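Local coordinates for transcriptional activator, putative (Pyrococcus furiosus, PDB 1RTW), which is of unconfirmed function but, though named a putative transcriptional activator, has the all-helical fold of the TENA/THI-4/PQQC family, at residues 123-128 with 162-167; 21-26 with 200-205; 54-59 with 112-117; 45-50 with 77-82. All coordinates share one frame; numbering follows the deposited sequence.

Contact 1 of 4, residues 123-128 with 162-167; sequences TALYCE and GEYVKR
Y126 and L125 on helix 118-142 meet V165 and Y164 on helix 159-176, inside the all-helical bundle of the TENA/THI-4/PQQC family. The whole interface is side chain on side chain, and no hydrogen bond crosses it. The backbones come nearest at Y126 and V165, whose CA atoms are 7.1 Å apart.

The apolar part is one methyl against one ring. V165 CG1 lies 4.2 Å from Y126 CE1 and approaches the ring obliquely. The Y126 side chain also packs on I168 and L172, further along helix 159-176, and reaches I7 of helix 2-8.

The second meeting sets a methyl against a phenol oxygen. The L125 and Y164 side chains run roughly perpendicular. Y164 CG is anti to the backbone N (chi1 161°), which carries the ring out toward helix 118-142. Its hydroxyl is hydrogen-bonded to E129 OE2, one residue beyond 123-128, so this buried polar atom is paired. M54 of helix 33-60 also touches the tyrosine, and a bound phosphate ion lies about 5 Å from its side chain. On the leucine side, L125 CD1 comes to 4.0 Å from Y164 OH.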
# COMPACT_ATOMS: atom_id res chain seq x y z
N THR B 123 10.01 11.81 8.30
CA THR B 123 10.46 12.13 9.65
C THR B 123 11.09 10.87 10.26
O THR B 123 12.15 10.95 10.90
CB THR B 123 9.29 12.64 10.54
OG1 THR B 123 8.83 13.91 10.05
CG2 THR B 123 9.72 12.84 11.98
N ALA B 124 10.47 9.72 10.01
CA ALA B 124 11.01 8.46 10.54
C ALA B 124 12.38 8.17 9.92
O ALA B 124 13.29 7.68 10.61
CB ALA B 124 10.06 7.30 10.26
N LEU B 125 12.53 8.48 8.63
CA LEU B 125 13.78 8.27 7.93
C LEU B 125 14.88 9.10 8.59
O LEU B 125 15.92 8.56 8.96
CB LEU B 125 13.65 8.65 6.46
CG LEU B 125 14.97 8.58 5.67
CD1 LEU B 125 15.45 7.14 5.58
CD2 LEU B 125 14.77 9.15 4.30
N TYR B 126 14.63 10.39 8.76
CA TYR B 126 15.59 11.30 9.38
C TYR B 126 16.05 10.77 10.72
O TYR B 126 17.25 10.66 10.97
CB TYR B 126 14.97 12.69 9.59
CG TYR B 126 15.89 13.65 10.32
CD1 TYR B 126 17.18 13.91 9.84
CD2 TYR B 126 15.49 14.28 11.50
CE1 TYR B 126 18.04 14.75 10.52
CE2 TYR B 126 16.35 15.13 12.19
CZ TYR B 126 17.62 15.36 11.69
OH TYR B 126 18.50 16.19 12.37
N CYS B 127 15.08 10.48 11.58
CA CYS B 127 15.35 9.97 12.92
C CYS B 127 16.29 8.76 12.90
O CYS B 127 17.31 8.75 13.58
CB CYS B 127 14.03 9.62 13.60
SG CYS B 127 14.17 9.08 15.30
N GLU B 128 15.95 7.74 12.12
CA GLU B 128 16.76 6.53 12.00
C GLU B 128 18.20 6.78 11.52
O GLU B 128 19.14 6.14 12.00
CB GLU B 128 16.07 5.56 11.02
CG GLU B 128 17.03 4.64 10.23
CD GLU B 128 16.59 4.39 8.80
OE1 GLU B 128 15.63 5.03 8.32
OE2 GLU B 128 17.19 3.55 8.12
N GLY B 162 27.35 11.67 6.95
CA GLY B 162 26.90 12.90 7.58
C GLY B 162 26.30 13.86 6.57
O GLY B 162 25.41 14.65 6.90
N GLU B 163 26.79 13.81 5.34
CA GLU B 163 26.29 14.67 4.28
C GLU B 163 24.91 14.18 3.88
O GLU B 163 24.01 14.97 3.59
CB GLU B 163 27.26 14.68 3.10
CG GLU B 163 28.56 15.41 3.40
CD GLU B 163 29.59 15.32 2.28
OE1 GLU B 163 29.73 14.24 1.67
OE2 GLU B 163 30.26 16.33 2.03
N TYR B 164 24.76 12.86 3.87
CA TYR B 164 23.51 12.21 3.54
C TYR B 164 22.47 12.59 4.61
O TYR B 164 21.32 12.91 4.28
CB TYR B 164 23.75 10.69 3.48
CG TYR B 164 22.51 9.83 3.61
CD1 TYR B 164 21.45 9.96 2.70
CD2 TYR B 164 22.39 8.89 4.63
CE1 TYR B 164 20.31 9.19 2.82
CE2 TYR B 164 21.26 8.10 4.76
CZ TYR B 164 20.22 8.25 3.85
OH TYR B 164 19.09 7.47 3.96
N VAL B 165 22.89 12.60 5.87
CA VAL B 165 22.01 12.96 6.98
C VAL B 165 21.62 14.43 6.85
O VAL B 165 20.45 14.79 7.02
CB VAL B 165 22.70 12.73 8.35
CG1 VAL B 165 21.88 13.34 9.47
CG2 VAL B 165 22.87 11.24 8.59
N LYS B 166 22.61 15.28 6.54
CA LYS B 166 22.38 16.71 6.39
C LYS B 166 21.40 16.96 5.24
O LYS B 166 20.55 17.85 5.32
CB LYS B 166 23.70 17.43 6.12
CG LYS B 166 23.60 18.95 6.10
CD LYS B 166 23.27 19.52 7.48
CE LYS B 166 24.40 19.27 8.48
NZ LYS B 166 25.69 19.88 8.05
N ARG B 167 21.51 16.15 4.19
CA ARG B 167 20.66 16.26 3.02
C ARG B 167 19.21 15.91 3.37
O ARG B 167 18.28 16.56 2.89
CB ARG B 167 21.18 15.36 1.89
CG ARG B 167 20.57 15.64 0.54
CD ARG B 167 21.15 14.74 -0.55
NE ARG B 167 20.54 15.00 -1.86
CZ ARG B 167 20.63 14.20 -2.92
NH1 ARG B 167 21.31 13.06 -2.85
NH2 ARG B 167 20.03 14.54 -4.06

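Contact 2 of 4, residues 21-26 with 200-205; sequences KFLIEM and IFWDIA
F22 lays its ring against the six-membered ring of W202, where helix 21-28 packs on one end of the helical bundle, at residues 200-205 at the C-terminal end of helix 181-201. The two planes are inclined by 33° and the centroids are 5.5 Å apart, an oblique aromatic pair. One corner makes the closest approach: F22 CD1 is 3.5 Å from W202 CE3, and CZ3 of the indole is equally near. F22 CG is anti to the backbone N (chi1 -173°), which turns the ring toward W202 and A205. A205 CB lies on the same side of the ring plane as the indole, near the opposite rim, 3.7 Å from F22 CD2. One segment thus lines one side of the phenylalanine ring.

L23 approaches W202 differently. Its side chain stands nearly square to that of the tryptophan and sets one methyl over a face of the indole. This is a CH-pi contact, with L23 CD2 3.9 Å from the centroid of the six-membered ring and 23° off its normal.

Further aromatic residues extend the cluster. W39 of helix 33-60 meets F22, while H20 and Y132 meet W202. H20 also joins the two segments through polar bonds: its ND1 pairs with F22 N and its NE2 with D203 OD2. Both W202 and L23 touch A135 of helix 118-142. The methyl L23 CD2 sits off the ring centre, toward the rim, 3.6 Å from W202 CH2.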
# COMPACT_ATOMS: atom_id res chain seq x y z
N LYS B 21 25.28 1.16 26.48
CA LYS B 21 26.22 0.14 26.93
C LYS B 21 27.01 -0.44 25.76
O LYS B 21 28.25 -0.52 25.81
CB LYS B 21 25.45 -0.98 27.65
CG LYS B 21 26.31 -2.10 28.21
CD LYS B 21 25.42 -3.22 28.78
CE LYS B 21 26.26 -4.39 29.29
NZ LYS B 21 25.39 -5.52 29.74
N PHE B 22 26.30 -0.77 24.69
CA PHE B 22 26.91 -1.35 23.49
C PHE B 22 27.98 -0.46 22.88
O PHE B 22 29.01 -0.96 22.42
CB PHE B 22 25.83 -1.66 22.45
CG PHE B 22 26.33 -2.43 21.26
CD1 PHE B 22 26.76 -1.75 20.12
CD2 PHE B 22 26.34 -3.82 21.26
CE1 PHE B 22 27.18 -2.46 19.00
CE2 PHE B 22 26.77 -4.54 20.15
CZ PHE B 22 27.19 -3.85 19.01
N LEU B 23 27.74 0.85 22.87
CA LEU B 23 28.69 1.81 22.30
C LEU B 23 29.93 1.98 23.16
O LEU B 23 31.02 2.20 22.64
CB LEU B 23 28.01 3.16 22.06
CG LEU B 23 26.74 3.12 21.18
CD1 LEU B 23 26.22 4.53 20.97
CD2 LEU B 23 27.01 2.46 19.84
N ILE B 24 29.77 1.89 24.48
CA ILE B 24 30.90 2.01 25.40
C ILE B 24 31.85 0.84 25.18
O ILE B 24 33.07 1.01 25.18
CB ILE B 24 30.44 1.95 26.88
CG1 ILE B 24 29.56 3.15 27.21
CG2 ILE B 24 31.65 1.89 27.81
CD1 ILE B 24 28.93 3.07 28.59
N GLU B 25 31.27 -0.33 24.98
CA GLU B 25 32.06 -1.53 24.78
C GLU B 25 32.75 -1.54 23.43
O GLU B 25 33.87 -2.05 23.31
CB GLU B 25 31.21 -2.77 25.00
CG GLU B 25 30.66 -2.84 26.42
CD GLU B 25 29.92 -4.13 26.72
OE1 GLU B 25 29.73 -4.97 25.82
OE2 GLU B 25 29.52 -4.29 27.89
N MSE B 26 32.10 -0.98 22.43
CA MSE B 26 32.69 -0.88 21.10
C MSE B 26 33.91 0.05 21.19
O MSE B 26 34.98 -0.26 20.66
CB MSE B 26 31.69 -0.29 20.10
CG MSE B 26 30.58 -1.22 19.65
SE MSE B 26 31.12 -2.54 18.34
CE MSE B 26 32.24 -1.43 17.24
N ILE B 200 16.03 0.97 22.16
CA ILE B 200 15.77 -0.42 22.50
C ILE B 200 16.57 -1.41 21.66
O ILE B 200 16.98 -2.47 22.16
CB ILE B 200 14.25 -0.71 22.35
CG1 ILE B 200 13.48 0.00 23.46
CG2 ILE B 200 13.96 -2.21 22.38
CD1 ILE B 200 11.98 -0.02 23.27
N PHE B 201 16.82 -1.07 20.40
CA PHE B 201 17.55 -1.97 19.53
C PHE B 201 18.92 -2.36 20.07
O PHE B 201 19.34 -3.51 19.92
CB PHE B 201 17.68 -1.36 18.13
CG PHE B 201 17.83 -2.37 17.05
CD1 PHE B 201 19.09 -2.87 16.71
CD2 PHE B 201 16.71 -2.82 16.35
CE1 PHE B 201 19.23 -3.81 15.69
CE2 PHE B 201 16.83 -3.76 15.32
CZ PHE B 201 18.09 -4.25 14.99
N TRP B 202 19.61 -1.42 20.70
CA TRP B 202 20.94 -1.70 21.24
C TRP B 202 20.93 -2.84 22.26
O TRP B 202 21.89 -3.59 22.34
CB TRP B 202 21.56 -0.44 21.86
CG TRP B 202 21.79 0.67 20.87
CD1 TRP B 202 21.10 1.85 20.80
CD2 TRP B 202 22.76 0.70 19.81
NE1 TRP B 202 21.58 2.61 19.75
CE2 TRP B 202 22.59 1.93 19.13
CE3 TRP B 202 23.74 -0.19 19.37
CZ2 TRP B 202 23.37 2.29 18.03
CZ3 TRP B 202 24.51 0.17 18.26
CH2 TRP B 202 24.33 1.40 17.61
N ASP B 203 19.83 -2.98 23.00
CA ASP B 203 19.70 -4.04 24.00
C ASP B 203 19.70 -5.46 23.41
O ASP B 203 20.06 -6.42 24.09
CB ASP B 203 18.43 -3.86 24.84
CG ASP B 203 18.47 -2.62 25.71
OD1 ASP B 203 17.42 -1.97 25.87
OD2 ASP B 203 19.56 -2.31 26.25
N ILE B 204 19.28 -5.57 22.15
CA ILE B 204 19.22 -6.86 21.47
C ILE B 204 20.51 -7.66 21.56
O ILE B 204 20.47 -8.88 21.71
CB ILE B 204 18.82 -6.68 19.98
CG1 ILE B 204 17.36 -6.22 19.88
CG2 ILE B 204 19.00 -7.97 19.22
CD1 ILE B 204 16.93 -5.84 18.47
N ALA B 205 21.65 -6.99 21.48
CA ALA B 205 22.94 -7.66 21.56
C ALA B 205 23.10 -8.48 22.85
O ALA B 205 23.75 -9.53 22.85
CB ALA B 205 24.04 -6.65 21.45

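Contact 3 of 4, residues 54-59 with 112-117; sequences MALLMA and VASLGS
L56 and A113 meet through their CB atoms, 3.6 Å apart, and this apolar touch is the heart of the contact. Both CB atoms point at the opposite segment. The small alanine lets the backbones come close, with the CA atoms of L56 and A113 5.8 Å apart. L56 CG is anti to its own carbonyl carbon (chi1 -78°), and the branch CD1 then runs on past A113 CB, at 3.9 Å, to S114. There it ends 3.8 Å from S114 OG. That hydroxyl has a polar partner in its own helix, the carbonyl O of L110.

The contact joins two helices of the TENA/THI-4/PQQC bundle, helix 33-60 and the C-terminal end of helix 100-115. It also lies where subunits of the tetramer meet. L56 packs on A59 of the second subunit, and S114 packs on S114 of the fourth.

The polar link between the backbones is a water. It donates to L56 O and to A113 O, at 3.0 Å from each, and so bridges two carbonyls that could not bond each other. A113 O also accepts from K60 NZ, and the same ammonium bonds G116 O just past the helix end.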
# COMPACT_ATOMS: atom_id res chain seq x y z
N MSE B 54 12.31 2.74 2.71
CA MSE B 54 12.70 3.85 1.87
C MSE B 54 12.06 3.76 0.49
O MSE B 54 11.77 4.78 -0.13
CB MSE B 54 14.22 3.88 1.72
CG MSE B 54 14.99 4.15 2.99
SE MSE B 54 16.87 3.84 2.72
CE MSE B 54 17.25 5.45 1.72
N ALA B 55 11.86 2.54 0.01
CA ALA B 55 11.27 2.35 -1.30
C ALA B 55 9.78 2.72 -1.22
O ALA B 55 9.21 3.28 -2.15
CB ALA B 55 11.47 0.91 -1.74
N LEU B 56 9.15 2.44 -0.09
CA LEU B 56 7.76 2.79 0.09
C LEU B 56 7.62 4.31 0.09
O LEU B 56 6.68 4.84 -0.50
CB LEU B 56 7.26 2.20 1.39
CG LEU B 56 6.96 0.71 1.24
CD1 LEU B 56 6.62 0.13 2.58
CD2 LEU B 56 5.82 0.51 0.27
N LEU B 57 8.57 5.00 0.72
CA LEU B 57 8.56 6.45 0.77
C LEU B 57 8.78 7.00 -0.64
O LEU B 57 8.10 7.93 -1.06
CB LEU B 57 9.65 6.97 1.70
CG LEU B 57 9.44 6.78 3.20
CD1 LEU B 57 10.65 7.31 3.97
CD2 LEU B 57 8.17 7.49 3.64
N MSE B 58 9.71 6.38 -1.37
CA MSE B 58 10.01 6.81 -2.74
C MSE B 58 8.77 6.86 -3.62
O MSE B 58 8.53 7.84 -4.33
CB MSE B 58 11.08 5.90 -3.38
CG MSE B 58 11.33 6.21 -4.84
SE MSE B 58 12.93 5.36 -5.57
CE MSE B 58 13.14 6.47 -7.15
N ALA B 59 7.96 5.81 -3.54
CA ALA B 59 6.74 5.72 -4.33
C ALA B 59 5.75 6.86 -4.08
O ALA B 59 4.98 7.22 -4.97
CB ALA B 59 6.08 4.39 -4.07
N VAL B 112 4.19 2.87 9.04
CA VAL B 112 4.25 4.32 8.85
C VAL B 112 4.43 4.67 7.37
O VAL B 112 3.81 5.61 6.87
CB VAL B 112 5.39 4.94 9.66
CG1 VAL B 112 5.57 6.40 9.28
CG2 VAL B 112 5.09 4.82 11.14
N ALA B 113 5.25 3.91 6.67
CA ALA B 113 5.50 4.17 5.26
C ALA B 113 4.28 3.85 4.40
O ALA B 113 4.02 4.53 3.42
CB ALA B 113 6.72 3.39 4.79
N SER B 114 3.53 2.83 4.79
CA SER B 114 2.34 2.42 4.04
C SER B 114 1.06 3.21 4.30
O SER B 114 0.32 3.52 3.37
CB SER B 114 2.04 0.94 4.31
OG SER B 114 3.06 0.11 3.81
N LEU B 115 0.79 3.49 5.57
CA LEU B 115 -0.44 4.16 5.97
C LEU B 115 -0.28 5.58 6.48
O LEU B 115 -1.27 6.30 6.64
CB LEU B 115 -1.16 3.30 7.02
CG LEU B 115 -1.26 1.80 6.69
CD1 LEU B 115 -1.90 1.04 7.85
CD2 LEU B 115 -2.05 1.57 5.41
N GLY B 116 0.94 5.99 6.77
CA GLY B 116 1.14 7.33 7.27
C GLY B 116 1.29 8.35 6.17
O GLY B 116 1.24 8.00 4.99
N SER B 117 1.42 9.61 6.55
CA SER B 117 1.61 10.70 5.59
C SER B 117 3.08 10.65 5.15
O SER B 117 3.91 10.04 5.83
CB SER B 117 1.34 12.03 6.28
OG SER B 117 2.31 12.24 7.30
O HOH W 1 4.09 3.81 0.50

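Contact 4 of 4, residues 45-50 with 77-82; sequences YFVKNA and SKELEM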
# COMPACT_ATOMS: atom_id res chain seq x y z
N TYR B 45 18.99 -7.62 9.35
CA TYR B 45 17.57 -7.78 9.08
C TYR B 45 16.93 -6.40 9.03
O TYR B 45 16.10 -6.12 8.16
CB TYR B 45 16.92 -8.59 10.19
CG TYR B 45 15.42 -8.69 10.08
CD1 TYR B 45 14.58 -7.93 10.91
CD2 TYR B 45 14.83 -9.57 9.18
CE1 TYR B 45 13.19 -8.07 10.85
CE2 TYR B 45 13.45 -9.72 9.11
CZ TYR B 45 12.63 -8.96 9.94
OH TYR B 45 11.27 -9.12 9.84
N PHE B 46 17.33 -5.52 9.93
CA PHE B 46 16.78 -4.18 9.96
C PHE B 46 17.14 -3.40 8.69
O PHE B 46 16.29 -2.74 8.11
CB PHE B 46 17.27 -3.40 11.20
CG PHE B 46 16.73 -2.00 11.28
CD1 PHE B 46 15.44 -1.76 11.76
CD2 PHE B 46 17.47 -0.92 10.80
CE1 PHE B 46 14.90 -0.47 11.74
CE2 PHE B 46 16.93 0.38 10.77
CZ PHE B 46 15.64 0.60 11.24
N VAL B 47 18.39 -3.49 8.26
CA VAL B 47 18.85 -2.76 7.08
C VAL B 47 18.07 -3.16 5.83
O VAL B 47 17.65 -2.30 5.05
CB VAL B 47 20.37 -2.97 6.86
CG1 VAL B 47 20.80 -2.41 5.51
CG2 VAL B 47 21.17 -2.30 7.99
N LYS B 48 17.86 -4.46 5.66
CA LYS B 48 17.12 -4.98 4.51
C LYS B 48 15.73 -4.35 4.47
O LYS B 48 15.28 -3.89 3.42
CB LYS B 48 16.97 -6.51 4.58
CG LYS B 48 18.21 -7.29 4.15
CD LYS B 48 17.96 -8.79 4.09
CE LYS B 48 17.67 -9.37 5.47
NZ LYS B 48 17.50 -10.85 5.43
N ASN B 49 15.08 -4.30 5.62
CA ASN B 49 13.73 -3.75 5.69
C ASN B 49 13.70 -2.25 5.69
O ASN B 49 12.69 -1.65 5.31
CB ASN B 49 13.01 -4.33 6.89
CG ASN B 49 12.67 -5.78 6.68
OD1 ASN B 49 11.85 -6.11 5.83
ND2 ASN B 49 13.32 -6.66 7.44
N ALA B 50 14.80 -1.64 6.08
CA ALA B 50 14.91 -0.20 6.09
C ALA B 50 14.95 0.26 4.61
O ALA B 50 14.47 1.34 4.26
CB ALA B 50 16.16 0.23 6.84
N SER B 77 21.90 0.49 0.17
CA SER B 77 21.94 -0.93 -0.22
C SER B 77 23.36 -1.50 -0.13
O SER B 77 23.55 -2.71 0.00
CB SER B 77 21.44 -1.13 -1.66
OG SER B 77 22.39 -0.63 -2.60
N LYS B 78 24.35 -0.61 -0.22
CA LYS B 78 25.75 -1.02 -0.13
C LYS B 78 26.05 -1.62 1.24
O LYS B 78 26.92 -2.50 1.37
CB LYS B 78 26.67 0.17 -0.42
CG LYS B 78 27.30 0.15 -1.81
CD LYS B 78 26.31 -0.25 -2.90
CE LYS B 78 27.01 -0.60 -4.21
NZ LYS B 78 26.10 -1.29 -5.17
N GLU B 79 25.28 -1.17 2.24
CA GLU B 79 25.41 -1.65 3.62
C GLU B 79 25.21 -3.16 3.70
O GLU B 79 25.78 -3.82 4.56
CB GLU B 79 24.39 -0.96 4.55
CG GLU B 79 24.63 0.52 4.79
CD GLU B 79 23.63 1.14 5.76
OE1 GLU B 79 22.79 0.41 6.34
OE2 GLU B 79 23.68 2.37 5.96
N LEU B 80 24.39 -3.71 2.80
CA LEU B 80 24.15 -5.15 2.78
C LEU B 80 25.45 -5.89 2.54
O LEU B 80 25.73 -6.87 3.24
CB LEU B 80 23.16 -5.54 1.68
CG LEU B 80 21.74 -5.01 1.87
CD1 LEU B 80 20.87 -5.47 0.71
CD2 LEU B 80 21.18 -5.47 3.21
N GLU B 81 26.22 -5.44 1.56
CA GLU B 81 27.51 -6.05 1.23
C GLU B 81 28.44 -5.93 2.43
O GLU B 81 29.18 -6.85 2.75
CB GLU B 81 28.14 -5.35 0.02
CG GLU B 81 27.23 -5.26 -1.21
CD GLU B 81 27.81 -4.38 -2.33
OE1 GLU B 81 27.35 -4.52 -3.48
OE2 GLU B 81 28.70 -3.55 -2.05
N MSE B 82 28.39 -4.79 3.11
CA MSE B 82 29.22 -4.55 4.28
C MSE B 82 28.93 -5.59 5.38
O MSE B 82 29.85 -6.10 6.02
CB MSE B 82 29.01 -3.13 4.80
CG MSE B 82 29.69 -2.84 6.11
SE MSE B 82 29.49 -1.02 6.68
CE MSE B 82 27.64 -1.05 7.19
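Two neighbouring helices of the bundle, 33-60 and 66-89, pack antiparallel here. The axes of the segments 45-50 and 77-82 approach to 9.4 Å, with 158° between their directions. Helix 66-89 is kinked at this point, as the N atoms of E79 and L80 lack the regular bonds to the residue four before; L80 N bonds S77 O instead.

V47 is central on its side. Its CG1 is 3.8 Å from L80 CD2, and the two side chains run antiparallel alongside one another. The same leucine methyl touches K48 on the aliphatic part of its chain, with CG 3.6 Å from L80 CD2. The K48 chain bends at chi3 (-65°) and leads its ammonium away from helix 66-89. That group forms a salt bridge with D63 of the second subunit, so K48 gives its stem to this contact and its charge to the subunit interface.

The CB of E79 is directed at 45-50, and the extended chain brings its carboxylate against the valine methyls. OE1 is 3.5 Å from V47 CG1 and 3.6 Å from CG2. A bound phosphate ion, probably from the crystallisation liquor, lies about 3 Å from E79.

No hydrogen bond joins the two segments. The contact is van der Waals packing of aliphatic groups, with one carboxylate oxygen against methyls. The other oxygen, E79 OE2, accepts from the indole NE1 of W156. That bond limits the rotation of the carboxylate and leaves OE1 turned to the V47 methyls.

Overall arrangement
All four contacts join elements of one helical bundle, and the residues that touch are largely buried. Contact 1 lies nearest the chain centre, about 9 Å away, and contact 3 farthest, about 16 Å. Contacts 3 and 4 share helix 33-60, and both touch the second subunit. Contacts 1 and 2 touch no other chain. Contact 1 meets contact 3 through M54, which packs on Y164 and L125, and meets contact 4 through E128 on A50. F201 on F46 ties contact 2 to contact 4. The chemistry differs with place: contact 2 is an aromatic cluster, and contacts 1, 3 and 4 each set an oxygen against a methyl. Contact 3 adds a bridging water; in 1 and 4 a phosphate is bound nearby.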